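Local structure of bartonella effector protein (Bep) substrate of VirB T4SS (Bartonella rochalimae ATCC BAA-1498, 4YK1) at residues S45-N50 and E103-I108. The protein is the BID domain of a type IV secretion effector, carrying the translocation signal of a larger protein that probably also AMPylates target proteins. Numbering follows the deposited sequence.
Sequences SKLIYN and EQNAKI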
ATOM      1  N   SER A  45      -9.866   9.908  -0.376  1.00 27.21           N
ATOM      2  CA  SER A  45      -9.448  10.702   0.785  1.00 29.39           C
ATOM      3  C   SER A  45      -9.906  12.152   0.675  1.00 32.31           C
ATOM      4  O   SER A  45     -10.291  12.767   1.668  1.00 31.47           O
ATOM      5  CB  SER A  45      -7.922  10.646   0.963  1.00 29.25           C
ATOM      6  OG  SER A  45      -7.510   9.327   1.320  1.00 29.24           O
ATOM      7  N   LYS A  46      -9.878  12.702  -0.533  1.00 29.37           N
ATOM      8  CA  LYS A  46     -10.374  14.059  -0.737  1.00 32.67           C
ATOM      9  C   LYS A  46     -11.890  14.115  -0.512  1.00 35.54           C
ATOM     10  O   LYS A  46     -12.400  15.002   0.185  1.00 33.91           O
ATOM     11  CB  LYS A  46     -10.005  14.549  -2.142  1.00 36.71           C
ATOM     12  CG  LYS A  46     -10.764  15.795  -2.596  1.00 39.49           C
ATOM     13  CD  LYS A  46     -10.371  17.013  -1.793  1.00 50.28           C
ATOM     14  CE  LYS A  46     -11.089  18.260  -2.305  1.00 51.58           C
ATOM     15  NZ  LYS A  46     -10.881  19.406  -1.389  1.00 54.31           N
ATOM     16  N   LEU A  47     -12.609  13.145  -1.070  1.00 38.58           N
ATOM     17  CA  LEU A  47     -14.065  13.068  -0.900  1.00 35.30           C
ATOM     18  C   LEU A  47     -14.509  12.921   0.547  1.00 36.46           C
ATOM     19  O   LEU A  47     -15.517  13.497   0.968  1.00 35.01           O
ATOM     20  CB  LEU A  47     -14.628  11.889  -1.695  1.00 35.23           C
ATOM     21  CG  LEU A  47     -14.720  12.126  -3.202  1.00 43.87           C
ATOM     22  CD1 LEU A  47     -15.205  10.864  -3.897  1.00 41.67           C
ATOM     23  CD2 LEU A  47     -15.646  13.307  -3.487  1.00 43.77           C
ATOM     24  N   ILE A  48     -13.773  12.111   1.302  1.00 25.79           N
ATOM     25  CA  ILE A  48     -14.201  11.730   2.630  1.00 26.61           C
ATOM     26  C   ILE A  48     -13.711  12.731   3.675  1.00 34.16           C
ATOM     27  O   ILE A  48     -14.467  13.134   4.557  1.00 28.14           O
ATOM     28  CB  ILE A  48     -13.712  10.310   2.989  1.00 23.61           C
ATOM     29  CG1 ILE A  48     -14.273   9.281   2.007  1.00 26.29           C
ATOM     30  CG2 ILE A  48     -14.124   9.948   4.422  1.00 22.59           C
ATOM     31  CD1 ILE A  48     -13.498   7.983   2.020  1.00 24.29           C
ATOM     32  N   TYR A  49     -12.442  13.117   3.569  1.00 27.52           N
ATOM     33  CA  TYR A  49     -11.764  13.844   4.633  1.00 28.38           C
ATOM     34  C   TYR A  49     -11.327  15.239   4.200  1.00 30.94           C
ATOM     35  O   TYR A  49     -10.740  15.967   4.999  1.00 32.53           O
ATOM     36  CB  TYR A  49     -10.539  13.053   5.116  1.00 26.07           C
ATOM     37  CG  TYR A  49     -10.862  11.691   5.698  1.00 25.11           C
ATOM     38  CD1 TYR A  49     -11.516  11.575   6.915  1.00 25.70           C
ATOM     39  CD2 TYR A  49     -10.515  10.527   5.027  1.00 28.97           C
ATOM     40  CE1 TYR A  49     -11.826  10.348   7.447  1.00 23.36           C
ATOM     41  CE2 TYR A  49     -10.811   9.282   5.556  1.00 23.58           C
ATOM     42  CZ  TYR A  49     -11.469   9.206   6.763  1.00 24.29           C
ATOM     43  OH  TYR A  49     -11.772   7.983   7.302  1.00 23.51           O
ATOM     44  N   ASN A  50     -11.589  15.583   2.936  1.00 29.08           N
ATOM     45  CA  ASN A  50     -11.215  16.872   2.354  1.00 31.23           C
ATOM     46  C   ASN A  50      -9.706  17.013   2.359  1.00 44.28           C
ATOM     47  O   ASN A  50      -9.177  18.117   2.411  1.00 38.17           O
ATOM     48  CB  ASN A  50     -11.866  18.052   3.106  1.00 37.01           C
ATOM     49  CG  ASN A  50     -11.959  19.297   2.247  1.00 49.10           C
ATOM     50  OD1 ASN A  50     -12.111  19.205   1.027  1.00 47.37           O
ATOM     51  ND2 ASN A  50     -11.851  20.466   2.871  1.00 50.85           N
ATOM     52  N   GLU A 103     -19.558   8.492   4.762  1.00 22.79           N
ATOM     53  CA  GLU A 103     -19.452   7.225   5.505  1.00 22.83           C
ATOM     54  C   GLU A 103     -19.430   6.040   4.544  1.00 30.40           C
ATOM     55  O   GLU A 103     -18.701   5.080   4.757  1.00 24.92           O
ATOM     56  CB  GLU A 103     -20.604   7.062   6.502  1.00 24.40           C
ATOM     57  CG  GLU A 103     -20.547   8.046   7.693  1.00 25.73           C
ATOM     58  CD  GLU A 103     -21.699   7.829   8.670  1.00 33.15           C
ATOM     59  OE1 GLU A 103     -22.849   7.784   8.209  1.00 36.35           O
ATOM     60  OE2 GLU A 103     -21.457   7.695   9.888  1.00 37.93           O
ATOM     61  N   GLN A 104     -20.221   6.111   3.481  1.00 27.73           N
ATOM     62  CA  GLN A 104     -20.234   5.036   2.498  1.00 29.04           C
ATOM     63  C   GLN A 104     -18.920   5.007   1.731  1.00 30.65           C
ATOM     64  O   GLN A 104     -18.357   3.940   1.502  1.00 32.31           O
ATOM     65  CB  GLN A 104     -21.422   5.185   1.541  1.00 34.54           C
ATOM     66  CG  GLN A 104     -22.761   4.805   2.160  1.00 50.78           C
ATOM     67  CD  GLN A 104     -22.717   3.441   2.854  1.00 67.20           C
ATOM     68  OE1 GLN A 104     -22.998   3.332   4.050  1.00 69.96           O
ATOM     69  NE2 GLN A 104     -22.349   2.400   2.106  1.00 65.48           N
ATOM     70  N   ASN A 105     -18.412   6.174   1.339  1.00 25.98           N
ATOM     71  CA  ASN A 105     -17.136   6.202   0.638  1.00 24.86           C
ATOM     72  C   ASN A 105     -15.978   5.692   1.520  1.00 31.66           C
ATOM     73  O   ASN A 105     -15.012   5.151   0.998  1.00 28.22           O
ATOM     74  CB  ASN A 105     -16.813   7.615   0.137  1.00 28.22           C
ATOM     75  CG  ASN A 105     -17.456   7.924  -1.203  1.00 33.58           C
ATOM     76  OD1 ASN A 105     -17.570   7.055  -2.067  1.00 37.65           O
ATOM     77  ND2 ASN A 105     -17.862   9.174  -1.388  1.00 29.71           N
ATOM     78  N   ALA A 106     -16.060   5.884   2.840  1.00 22.34           N
ATOM     79  CA  ALA A 106     -15.026   5.359   3.739  1.00 23.99           C
ATOM     80  C   ALA A 106     -14.927   3.843   3.650  1.00 20.40           C
ATOM     81  O   ALA A 106     -13.829   3.288   3.758  1.00 23.75           O
ATOM     82  CB  ALA A 106     -15.287   5.785   5.188  1.00 24.05           C
ATOM     83  N   LYS A 107     -16.065   3.163   3.458  1.00 20.85           N
ATOM     84  CA  LYS A 107     -16.044   1.707   3.254  1.00 21.80           C
ATOM     85  C   LYS A 107     -15.301   1.326   1.977  1.00 27.53           C
ATOM     86  O   LYS A 107     -14.583   0.314   1.933  1.00 23.96           O
ATOM     87  CB  LYS A 107     -17.467   1.130   3.199  1.00 22.78           C
ATOM     88  CG  LYS A 107     -18.263   1.351   4.479  1.00 28.09           C
ATOM     89  CD  LYS A 107     -19.559   0.576   4.446  1.00 34.15           C
ATOM     90  CE  LYS A 107     -20.186   0.507   5.823  1.00 50.93           C
ATOM     91  NZ  LYS A 107     -20.703   1.829   6.217  1.00 50.84           N
ATOM     92  N   ILE A 108     -15.512   2.118   0.930  1.00 26.07           N
ATOM     93  CA  ILE A 108     -14.837   1.893  -0.341  1.00 25.11           C
ATOM     94  C   ILE A 108     -13.338   2.152  -0.157  1.00 21.91           C
ATOM     95  O   ILE A 108     -12.486   1.424  -0.682  1.00 21.65           O
ATOM     96  CB  ILE A 108     -15.429   2.788  -1.447  1.00 27.99           C
ATOM     97  CG1 ILE A 108     -16.902   2.428  -1.679  1.00 33.29           C
ATOM     98  CG2 ILE A 108     -14.641   2.607  -2.762  1.00 32.55           C
ATOM     99  CD1 ILE A 108     -17.638   3.418  -2.581  1.00 36.45           C
TER
HETATM  100  O   HOH W   1     -17.681  11.648   0.318  1.00 36.60           O
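I48 and L47, at the C-terminal end of helix 32-49, meet N105 and A106 of the long helix 97-140 in the four-helix bundle of the BID domain. The two short helical segments run roughly antiparallel, with axes 9.0 Å apart at an angle of 144°, and I48 faces A106 at the nearest backbone pair. E103, its CB directed away from the partner helix, forms a salt bridge through OE2 with K95 just before the long helix. N105 then turns its CB toward the partner, where it packs 3.6 Å from CG1 of I48. With CG anti to its carbonyl carbon (chi1 -85°), the side chain of N105 crosses that of L47 obliquely and brings ND2 to 4.0 Å from L47 CD1. The same ND2 donates to a water 3.0 Å away, which in turn gives a weak bond to the carbonyl O of L47; a polar bridge therefore runs beside the apolar contact. Between N105 and A106 the peptide itself is the floor of the contact: the end methyl CD1 of I48 lies over its face, 3.4 Å from both N105 O and A106 N. The A106 methyl stands off to one side, CB 4.3 Å from I48 CD1; P80 also touches A106. One turn further along the long helix, L109 packs against both I48 and Y49. The other branch of I48 is used within its own segment, CG2 lying 3.5 Å above the plane of the Y49 ring, over its centre. The helix ends at Y49, and N50, with positive phi, is the first residue beyond it; its OD1 accepts a bond from K87 and another from K46 NZ at 2.7 Å, the latter donor tilted 34° from the carbonyl plane.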